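Local coordinates for uncharacterized protein (Bacteroides uniformis, PDB 4K61) that is of unknown function but belongs to the putative beta-lactamase-inhibitor-like, PepSY-like family and is built on a long antiparallel sheet flanked by helices, at residues K14-A19 with A33-N38; Q55-E60 with W88-K93; K110-F115 with R123-T128. One frame throughout, in Å; residues are numbered along the deposited sequence.

Interaction 1. Residues K14-A19 with A33-N38; sequences KMYPTA and ADFLMN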
loop_
_atom_site.group_PDB
_atom_site.type_symbol
_atom_site.label_atom_id
_atom_site.label_comp_id
_atom_site.label_asym_id
_atom_site.label_seq_id
_atom_site.Cartn_x
_atom_site.Cartn_y
_atom_site.Cartn_z
ATOM N N LYS A 14 6.390 1.240 19.434
ATOM C CA LYS A 14 5.296 0.601 20.160
ATOM C C LYS A 14 4.511 -0.440 19.337
ATOM O O LYS A 14 4.191 -1.524 19.844
ATOM C CB LYS A 14 4.369 1.690 20.697
ATOM C CG LYS A 14 3.219 1.213 21.562
ATOM C CD LYS A 14 2.562 2.419 22.225
ATOM C CE LYS A 14 1.114 2.156 22.589
ATOM N NZ LYS A 14 1.024 1.256 23.771
HETATM N N MSE A 15 4.191 -0.127 18.080
HETATM C CA MSE A 15 3.472 -1.058 17.183
HETATM C C MSE A 15 4.359 -2.234 16.842
HETATM O O MSE A 15 3.907 -3.341 16.739
HETATM C CB MSE A 15 3.077 -0.366 15.862
HETATM C CG MSE A 15 1.881 0.560 15.975
HETATM SE SE MSE A 15 1.794 1.538 14.243
HETATM C CE MSE A 15 0.884 0.188 13.191
ATOM N N TYR A 16 5.634 -1.968 16.605
ATOM C CA TYR A 16 6.588 -2.952 16.105
ATOM C C TYR A 16 7.891 -2.867 16.866
ATOM O O TYR A 16 8.861 -2.233 16.423
ATOM C CB TYR A 16 6.832 -2.699 14.616
ATOM C CG TYR A 16 5.640 -3.038 13.766
ATOM C CD1 TYR A 16 5.251 -4.380 13.606
ATOM C CD2 TYR A 16 4.946 -2.065 13.073
ATOM C CE1 TYR A 16 4.174 -4.722 12.820
ATOM C CE2 TYR A 16 3.844 -2.388 12.298
ATOM C CZ TYR A 16 3.453 -3.704 12.181
ATOM O OH TYR A 16 2.385 -4.068 11.396
ATOM N N PRO A 17 7.969 -3.533 18.035
ATOM C CA PRO A 17 9.190 -3.438 18.843
ATOM C C PRO A 17 10.443 -3.942 18.176
ATOM O O PRO A 17 11.524 -3.556 18.579
ATOM C CB PRO A 17 8.889 -4.306 20.089
ATOM C CG PRO A 17 7.667 -5.073 19.740
ATOM C CD PRO A 17 6.923 -4.312 18.685
ATOM N N THR A 18 10.317 -4.805 17.173
ATOM C CA THR A 18 11.491 -5.295 16.492
ATOM C C THR A 18 11.750 -4.632 15.141
ATOM O O THR A 18 12.652 -5.068 14.428
ATOM C CB THR A 18 11.427 -6.809 16.294
ATOM O OG1 THR A 18 10.406 -7.139 15.352
ATOM C CG2 THR A 18 11.137 -7.511 17.645
ATOM N N ALA A 19 10.983 -3.610 14.776
ATOM C CA ALA A 19 11.286 -2.877 13.546
ATOM C C ALA A 19 12.627 -2.194 13.713
ATOM O O ALA A 19 12.925 -1.621 14.766
ATOM C CB ALA A 19 10.229 -1.862 13.240
ATOM N N ALA A 33 7.150 5.564 7.677
ATOM C CA ALA A 33 8.185 4.623 8.050
ATOM C C ALA A 33 8.199 3.478 7.088
ATOM O O ALA A 33 7.160 2.886 6.809
ATOM C CB ALA A 33 7.965 4.095 9.459
ATOM N N ASP A 34 9.385 3.182 6.560
ATOM C CA ASP A 34 9.581 2.063 5.673
ATOM C C ASP A 34 10.586 1.131 6.319
ATOM O O ASP A 34 11.696 1.519 6.693
ATOM C CB ASP A 34 10.100 2.491 4.302
ATOM C CG ASP A 34 10.264 1.325 3.398
ATOM O OD1 ASP A 34 9.224 0.701 3.061
ATOM O OD2 ASP A 34 11.402 0.980 3.070
ATOM N N PHE A 35 10.186 -0.119 6.415
ATOM C CA PHE A 35 10.967 -1.100 7.138
ATOM C C PHE A 35 10.533 -2.486 6.746
ATOM O O PHE A 35 9.459 -2.698 6.189
ATOM C CB PHE A 35 10.833 -0.916 8.666
ATOM C CG PHE A 35 9.415 -0.957 9.165
ATOM C CD1 PHE A 35 8.625 0.152 9.086
ATOM C CD2 PHE A 35 8.868 -2.109 9.671
ATOM C CE1 PHE A 35 7.313 0.119 9.537
ATOM C CE2 PHE A 35 7.560 -2.158 10.141
ATOM C CZ PHE A 35 6.777 -1.040 10.067
ATOM N N LEU A 36 11.390 -3.436 7.050
ATOM C CA LEU A 36 11.089 -4.824 6.821
ATOM C C LEU A 36 10.389 -5.483 7.997
ATOM O O LEU A 36 10.792 -5.295 9.137
ATOM C CB LEU A 36 12.430 -5.516 6.562
ATOM C CG LEU A 36 12.578 -6.306 5.293
ATOM C CD1 LEU A 36 12.022 -5.506 4.120
ATOM C CD2 LEU A 36 14.052 -6.630 5.141
HETATM N N MSE A 37 9.346 -6.266 7.726
HETATM C CA MSE A 37 8.671 -7.079 8.737
HETATM C C MSE A 37 8.546 -8.478 8.194
HETATM O O MSE A 37 7.796 -8.742 7.240
HETATM C CB MSE A 37 7.373 -6.329 9.087
HETATM C CG MSE A 37 6.676 -6.780 10.329
HETATM SE SE MSE A 37 7.883 -6.871 11.880
HETATM C CE MSE A 37 8.313 -5.044 12.013
ATOM N N ASN A 38 9.262 -9.429 8.788
ATOM C CA ASN A 38 9.249 -10.805 8.322
ATOM C C ASN A 38 9.524 -10.944 6.846
ATOM O O ASN A 38 8.935 -11.774 6.171
ATOM C CB ASN A 38 7.903 -11.478 8.636
ATOM C CG ASN A 38 7.962 -12.352 9.862
ATOM O OD1 ASN A 38 8.956 -12.371 10.581
ATOM N ND2 ASN A 38 6.908 -13.110 10.078
#

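Interaction 2. Residues Q55-E60 with W88-K93; sequences QQTDWE and WVQFPK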
loop_
_atom_site.group_PDB
_atom_site.type_symbol
_atom_site.label_atom_id
_atom_site.label_comp_id
_atom_site.label_asym_id
_atom_site.label_seq_id
_atom_site.Cartn_x
_atom_site.Cartn_y
_atom_site.Cartn_z
ATOM N N GLN A 55 -1.373 1.426 6.835
ATOM C CA GLN A 55 -0.232 0.550 6.713
ATOM C C GLN A 55 -0.332 -0.204 5.397
ATOM O O GLN A 55 -1.417 -0.570 4.978
ATOM C CB GLN A 55 -0.209 -0.461 7.844
ATOM C CG GLN A 55 0.869 -1.542 7.700
ATOM C CD GLN A 55 0.897 -2.425 8.928
ATOM O OE1 GLN A 55 1.514 -2.087 9.937
ATOM N NE2 GLN A 55 0.205 -3.545 8.859
ATOM N N GLN A 56 0.801 -0.392 4.758
ATOM C CA GLN A 56 0.873 -1.156 3.541
ATOM C C GLN A 56 1.899 -2.244 3.677
ATOM O O GLN A 56 3.028 -2.026 4.117
ATOM C CB GLN A 56 1.199 -0.261 2.359
ATOM C CG GLN A 56 0.073 0.709 2.023
ATOM C CD GLN A 56 0.404 1.621 0.869
ATOM O OE1 GLN A 56 1.434 1.499 0.205
ATOM N NE2 GLN A 56 -0.481 2.573 0.624
ATOM N N THR A 57 1.507 -3.439 3.246
ATOM C CA THR A 57 2.454 -4.547 3.133
ATOM C C THR A 57 2.615 -4.902 1.660
ATOM O O THR A 57 1.640 -5.113 0.928
ATOM C CB THR A 57 1.908 -5.762 3.894
ATOM O OG1 THR A 57 1.695 -5.393 5.259
ATOM C CG2 THR A 57 2.843 -6.935 3.834
ATOM N N ASP A 58 3.862 -4.898 1.217
ATOM C CA ASP A 58 4.191 -5.146 -0.174
ATOM C C ASP A 58 4.266 -6.629 -0.364
ATOM O O ASP A 58 5.260 -7.266 -0.082
ATOM C CB ASP A 58 5.508 -4.476 -0.539
ATOM C CG ASP A 58 5.830 -4.578 -2.017
ATOM O OD1 ASP A 58 5.084 -5.242 -2.754
ATOM O OD2 ASP A 58 6.846 -3.988 -2.445
ATOM N N TRP A 59 3.168 -7.176 -0.852
ATOM C CA TRP A 59 3.060 -8.593 -1.077
ATOM C C TRP A 59 3.833 -9.050 -2.301
ATOM O O TRP A 59 4.230 -10.199 -2.382
ATOM C CB TRP A 59 1.589 -8.970 -1.228
ATOM C CG TRP A 59 0.858 -9.279 0.056
ATOM C CD1 TRP A 59 1.394 -9.687 1.259
ATOM C CD2 TRP A 59 -0.549 -9.337 0.225
ATOM N NE1 TRP A 59 0.391 -9.911 2.175
ATOM C CE2 TRP A 59 -0.808 -9.735 1.560
ATOM C CE3 TRP A 59 -1.627 -9.119 -0.632
ATOM C CZ2 TRP A 59 -2.105 -9.882 2.062
ATOM C CZ3 TRP A 59 -2.887 -9.222 -0.140
ATOM C CH2 TRP A 59 -3.133 -9.625 1.201
ATOM N N GLU A 60 4.042 -8.139 -3.244
ATOM C CA GLU A 60 4.821 -8.341 -4.455
ATOM C C GLU A 60 4.133 -9.191 -5.531
ATOM O O GLU A 60 4.112 -8.785 -6.705
ATOM C CB GLU A 60 6.233 -8.841 -4.154
ATOM C CG GLU A 60 7.151 -7.707 -3.766
ATOM C CD GLU A 60 8.465 -8.185 -3.202
ATOM O OE1 GLU A 60 9.061 -9.117 -3.789
ATOM O OE2 GLU A 60 8.898 -7.612 -2.183
ATOM N N TRP A 88 -1.177 -4.988 0.248
ATOM C CA TRP A 88 -2.218 -5.097 1.249
ATOM C C TRP A 88 -2.292 -3.840 2.080
ATOM O O TRP A 88 -1.344 -3.481 2.773
ATOM C CB TRP A 88 -1.917 -6.313 2.139
ATOM C CG TRP A 88 -2.855 -6.656 3.228
ATOM C CD1 TRP A 88 -2.543 -6.849 4.550
ATOM C CD2 TRP A 88 -4.245 -6.948 3.102
ATOM N NE1 TRP A 88 -3.650 -7.228 5.258
ATOM C CE2 TRP A 88 -4.718 -7.293 4.402
ATOM C CE3 TRP A 88 -5.140 -6.957 2.021
ATOM C CZ2 TRP A 88 -6.030 -7.643 4.643
ATOM C CZ3 TRP A 88 -6.480 -7.292 2.282
ATOM C CH2 TRP A 88 -6.893 -7.649 3.579
ATOM N N VAL A 89 -3.404 -3.135 1.952
ATOM C CA VAL A 89 -3.580 -1.830 2.561
ATOM C C VAL A 89 -4.547 -1.960 3.736
ATOM O O VAL A 89 -5.725 -2.367 3.582
ATOM C CB VAL A 89 -4.154 -0.827 1.548
ATOM C CG1 VAL A 89 -4.217 0.557 2.168
ATOM C CG2 VAL A 89 -3.358 -0.812 0.263
ATOM N N GLN A 90 -4.074 -1.546 4.905
ATOM C CA GLN A 90 -4.859 -1.614 6.131
ATOM C C GLN A 90 -4.956 -0.241 6.800
ATOM O O GLN A 90 -4.105 0.666 6.593
ATOM C CB GLN A 90 -4.211 -2.608 7.095
ATOM C CG GLN A 90 -4.131 -4.047 6.583
ATOM C CD GLN A 90 -3.360 -4.939 7.551
ATOM O OE1 GLN A 90 -2.137 -5.005 7.511
ATOM N NE2 GLN A 90 -4.071 -5.573 8.449
ATOM N N PHE A 91 -6.014 -0.106 7.573
ATOM C CA PHE A 91 -6.417 1.161 8.208
ATOM C C PHE A 91 -6.936 0.874 9.601
ATOM O O PHE A 91 -7.454 -0.213 9.868
ATOM C CB PHE A 91 -7.561 1.820 7.447
ATOM C CG PHE A 91 -7.325 2.015 5.995
ATOM C CD1 PHE A 91 -6.564 3.069 5.532
ATOM C CD2 PHE A 91 -7.906 1.152 5.074
ATOM C CE1 PHE A 91 -6.372 3.262 4.185
ATOM C CE2 PHE A 91 -7.723 1.339 3.733
ATOM C CZ PHE A 91 -6.951 2.382 3.273
ATOM N N PRO A 92 -6.865 1.884 10.500
ATOM C CA PRO A 92 -7.309 1.622 11.848
ATOM C C PRO A 92 -8.814 1.444 11.943
ATOM O O PRO A 92 -9.268 0.669 12.771
ATOM C CB PRO A 92 -6.830 2.851 12.636
ATOM C CG PRO A 92 -6.561 3.896 11.615
ATOM C CD PRO A 92 -6.151 3.164 10.377
ATOM N N LYS A 93 -9.579 2.116 11.081
ATOM C CA LYS A 93 -11.043 2.093 11.197
ATOM C C LYS A 93 -11.818 1.760 9.924
ATOM O O LYS A 93 -13.035 1.797 9.932
ATOM C CB LYS A 93 -11.533 3.445 11.724
ATOM C CG LYS A 93 -10.939 3.813 13.074
ATOM C CD LYS A 93 -11.456 5.149 13.583
ATOM C CE LYS A 93 -10.704 5.581 14.829
ATOM N NZ LYS A 93 -11.344 6.788 15.436
HETATM O O HOH W 1 -0.630 -4.049 5.546
#

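Interaction 3. Residues K110-F115 with R123-T128; sequences KYQILF and RARNVT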
loop_
_atom_site.group_PDB
_atom_site.type_symbol
_atom_site.label_atom_id
_atom_site.label_comp_id
_atom_site.label_asym_id
_atom_site.label_seq_id
_atom_site.Cartn_x
_atom_site.Cartn_y
_atom_site.Cartn_z
ATOM N N LYS A 110 -0.439 2.207 -17.189
ATOM C CA LYS A 110 -0.542 1.517 -15.907
ATOM C C LYS A 110 -1.916 1.773 -15.269
ATOM O O LYS A 110 -2.410 2.903 -15.324
ATOM C CB LYS A 110 0.569 1.962 -14.983
ATOM C CG LYS A 110 1.961 1.527 -15.478
ATOM C CD LYS A 110 3.080 2.124 -14.654
ATOM C CE LYS A 110 4.418 1.403 -14.759
ATOM N NZ LYS A 110 4.652 0.820 -16.102
ATOM N N TYR A 111 -2.503 0.724 -14.707
ATOM C CA TYR A 111 -3.765 0.830 -13.965
ATOM C C TYR A 111 -3.576 0.355 -12.545
ATOM O O TYR A 111 -2.786 -0.580 -12.279
ATOM C CB TYR A 111 -4.889 -0.001 -14.600
ATOM C CG TYR A 111 -5.259 0.423 -15.990
ATOM C CD1 TYR A 111 -6.035 1.565 -16.205
ATOM C CD2 TYR A 111 -4.832 -0.289 -17.092
ATOM C CE1 TYR A 111 -6.361 1.996 -17.489
ATOM C CE2 TYR A 111 -5.171 0.120 -18.383
ATOM C CZ TYR A 111 -5.935 1.261 -18.570
ATOM O OH TYR A 111 -6.257 1.662 -19.839
ATOM N N GLN A 112 -4.264 1.014 -11.629
ATOM C CA GLN A 112 -4.348 0.572 -10.264
ATOM C C GLN A 112 -5.787 0.175 -9.961
ATOM O O GLN A 112 -6.722 0.992 -10.133
ATOM C CB GLN A 112 -3.911 1.655 -9.321
ATOM C CG GLN A 112 -4.018 1.269 -7.845
ATOM C CD GLN A 112 -3.850 2.496 -6.962
ATOM O OE1 GLN A 112 -4.777 3.320 -6.807
ATOM N NE2 GLN A 112 -2.680 2.616 -6.377
ATOM N N ILE A 113 -5.960 -1.041 -9.473
ATOM C CA ILE A 113 -7.291 -1.574 -9.167
ATOM C C ILE A 113 -7.355 -1.900 -7.675
ATOM O O ILE A 113 -6.475 -2.602 -7.136
ATOM C CB ILE A 113 -7.562 -2.858 -10.007
ATOM C CG1 ILE A 113 -7.265 -2.643 -11.504
ATOM C CG2 ILE A 113 -9.006 -3.302 -9.841
ATOM C CD1 ILE A 113 -5.933 -3.196 -11.953
ATOM N N LEU A 114 -8.404 -1.404 -7.014
ATOM C CA LEU A 114 -8.617 -1.601 -5.584
ATOM C C LEU A 114 -9.738 -2.610 -5.385
ATOM O O LEU A 114 -10.816 -2.435 -5.905
ATOM C CB LEU A 114 -8.939 -0.299 -4.908
ATOM C CG LEU A 114 -7.975 0.854 -5.143
ATOM C CD1 LEU A 114 -8.420 2.045 -4.295
ATOM C CD2 LEU A 114 -6.535 0.461 -4.836
ATOM N N PHE A 115 -9.405 -3.693 -4.677
ATOM C CA PHE A 115 -10.320 -4.757 -4.371
ATOM C C PHE A 115 -10.601 -4.798 -2.867
ATOM O O PHE A 115 -9.684 -4.598 -2.050
ATOM C CB PHE A 115 -9.700 -6.103 -4.722
ATOM C CG PHE A 115 -9.446 -6.322 -6.176
ATOM C CD1 PHE A 115 -8.248 -5.939 -6.757
ATOM C CD2 PHE A 115 -10.403 -6.953 -6.967
ATOM C CE1 PHE A 115 -7.999 -6.208 -8.098
ATOM C CE2 PHE A 115 -10.182 -7.179 -8.299
ATOM C CZ PHE A 115 -8.980 -6.821 -8.874
ATOM N N ARG A 123 -12.629 0.525 -7.056
ATOM C CA ARG A 123 -12.117 1.643 -7.843
ATOM C C ARG A 123 -11.030 1.119 -8.787
ATOM O O ARG A 123 -10.315 0.148 -8.476
ATOM C CB ARG A 123 -11.527 2.694 -6.914
ATOM C CG ARG A 123 -11.329 4.064 -7.531
ATOM C CD ARG A 123 -10.798 5.015 -6.482
ATOM N NE ARG A 123 -11.032 6.399 -6.814
ATOM C CZ ARG A 123 -10.652 7.432 -6.068
ATOM N NH1 ARG A 123 -9.978 7.228 -4.928
ATOM N NH2 ARG A 123 -10.936 8.668 -6.466
ATOM N N ALA A 124 -10.933 1.746 -9.942
ATOM C CA ALA A 124 -9.802 1.497 -10.853
ATOM C C ALA A 124 -9.438 2.824 -11.475
ATOM O O ALA A 124 -10.321 3.632 -11.827
ATOM C CB ALA A 124 -10.166 0.477 -11.917
ATOM N N ARG A 125 -8.143 3.056 -11.651
ATOM C CA ARG A 125 -7.655 4.294 -12.199
ATOM C C ARG A 125 -6.476 4.075 -13.128
ATOM O O ARG A 125 -5.660 3.174 -12.891
ATOM C CB ARG A 125 -7.211 5.208 -11.085
ATOM C CG ARG A 125 -8.405 5.774 -10.313
ATOM C CD ARG A 125 -7.964 6.786 -9.265
ATOM N NE ARG A 125 -6.944 6.206 -8.409
ATOM C CZ ARG A 125 -6.153 6.917 -7.618
ATOM N NH1 ARG A 125 -6.302 8.238 -7.542
ATOM N NH2 ARG A 125 -5.227 6.303 -6.879
ATOM N N ASN A 126 -6.422 4.909 -14.153
ATOM C CA ASN A 126 -5.229 4.999 -14.983
ATOM C C ASN A 126 -4.224 5.812 -14.193
ATOM O O ASN A 126 -4.396 7.026 -13.991
ATOM C CB ASN A 126 -5.568 5.641 -16.311
ATOM C CG ASN A 126 -4.386 5.707 -17.240
ATOM O OD1 ASN A 126 -3.255 5.898 -16.796
ATOM N ND2 ASN A 126 -4.658 5.626 -18.542
ATOM N N VAL A 127 -3.148 5.177 -13.779
ATOM C CA VAL A 127 -2.142 5.840 -12.950
ATOM C C VAL A 127 -0.829 6.092 -13.688
ATOM O O VAL A 127 0.178 6.379 -13.043
ATOM C CB VAL A 127 -1.864 5.078 -11.628
ATOM C CG1 VAL A 127 -3.104 5.090 -10.751
ATOM C CG2 VAL A 127 -1.375 3.637 -11.847
ATOM N N THR A 128 -0.841 5.934 -15.003
ATOM C CA THR A 128 0.338 6.137 -15.852
ATOM C C THR A 128 1.093 7.408 -15.493
ATOM O O THR A 128 2.327 7.413 -15.439
ATOM C CB THR A 128 -0.057 6.202 -17.320
ATOM O OG1 THR A 128 -0.823 5.048 -17.659
ATOM C CG2 THR A 128 1.170 6.279 -18.227
HETATM O O HOH W 2 -7.478 4.610 -19.510
HETATM O O HOH W 3 -7.405 3.079 -8.096
#

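Interaction 1. Residues K14-A19 with A33-N38
Tyr16, Ala19, Phe35 and Met37 form an apolar cluster where the turn that follows helix 6-15 packs its side chains on strand 30-37 of the antiparallel sheet in this PepSY-like family protein. Tyr16 is the first residue to leave helical geometry, and it opens a type I beta turn closed by the bond from Ala19 N to Tyr16 O (3.0 Å). The turn brings Tyr16 and Ala19 round to face the same strand.

Tyr16 and Phe35 make an oblique aromatic pair, the planes inclined at 56°. Phe35 CE2 sits over one face of the tyrosine ring toward its rim, and CZ comes 3.7 Å from Tyr16 CD2. With chi1 at 56°, Phe35 CG stands between its own backbone N and carbonyl carbon, and the ring reaches across to the turn. Ala19 is small enough to let its CB approach that ring obliquely, in an off-centre CH-pi contact 4.3 Å from the Phe35 centroid.

Met37, a selenomethionine, makes a Met-aromatic contact: SE lies obliquely to the Tyr16 ring, 4.9 Å from its centroid. A flexible chain suits this place, since bends at chi2 and chi3 fold the methyl back between the turn residues. Tyrosine adds a polar end to an apolar ring, and its OH is hydrogen-bonded to Gln55 OE1. Met37 CE meets Tyr16 CD1 at 3.5 Å and Ala19 CB at 3.9 Å.

Interaction 2. Residues Q55-E60 with W88-K93
Trp59 and Trp88 lie side by side with their indole planes near parallel, 13° apart, but displaced so that little of one ring lies over the other. What covers the face of Trp59 is chiefly the CB of Trp88, 3.5 Å from the centroid of the six-membered ring and almost on its normal, a CH-pi contact. In return Trp59 CH2 rests over one face of Trp88, toward the rim, and meets CE3 of Trp88 at 3.4 Å. Trp88 CG is anti to its backbone N (chi1 -179°), which carries the indole alongside Trp59. Broad, flat side chains suit this place, where Val98 of the next strand also touches both.

The amides of Gln55 and Gln90 are turned 59° against each other. Gln55 NE2 gives a bent bond to Gln90 OE1 (3.1 Å), approaching from above the carbonyl plane, while Gln55 OE1 is taken by the Tyr16 hydroxyl.

Apart from Trp59, just beyond the end of strand 52-58, they lie on adjacent antiparallel strands 52-58 and 82-90, mid-sheet. Gln55 with Gln90 and Thr57 with Trp88 are hydrogen-bonded pairs, each joined by two backbone bonds. Gln56 and Val89, the non-hydrogen-bonded pair between them, point to the other face, where Gln56 CG packs on Val89 CG2 and Gln56 NE2 is hydrogen-bonded to Leu134 O.

On the face that carries Gln55, Thr57, Trp88 and Gln90, a water accepts from Thr57 OG1 at 2.7 Å and donates to Trp88 O and Gln90 OE1.

Interaction 3. Residues K110-F115 with R123-T128
Gln112 and Arg125 run side by side, pointing the same way from a hydrogen-bonded pair in the antiparallel hairpin of strands 110-115 and 121-126, at one border of the sheet. Their amide and guanidinium planes differ by 30°. Arg125 NH2 donates a nearly straight bond to Gln112 OE1 (3.0 Å), which lies in the guanidinium plane, at its edge. A bend at chi3 (-53°) turns the long arginine chain back to the glutamine. A water that donates to Gln112 O and OE1 and accepts from Arg125 NE closes the group, while Gln112 NE2 is held by Pro133 O. Glutamine suits the spot because its amide can serve partners at both ends.

Leu114 lies alongside the aliphatic base of Arg123, CD1 to CB at 4.1 Å. On the opposite face Tyr111 slants across Asn126, ring and amide planes 63° apart, with CE1 3.9 Å from Asn126 CB; a water links Tyr111 OH and Asn126 ND2.

Asn126 then shapes the strand's exit: OD1 accepts from Thr128 N, an Asx turn, and from Thr128 OG1 at 2.7 Å. That hydroxyl oxygen in turn receives Lys110 N at 2.9 Å.

Overall arrangement
From the N terminus the three contacts follow one another in series, each closing its loop before the next opens, so none nest or cross. Interaction 1 closes a short loop through strand 23-27 and brings the turn after the first helix onto strand 30-37. Interaction 2 closes a longer one holding helix 67-75, and joins strands 52-58 and 82-90 mid-sheet. Interaction 3 closes the last hairpin, at the border formed by strand 121-126. Interactions 1 and 2 touch through side chains of each, whereas interaction 3, its centre about 28 Å from that of interaction 1, meets neither. All three reach the same eight-stranded sheet.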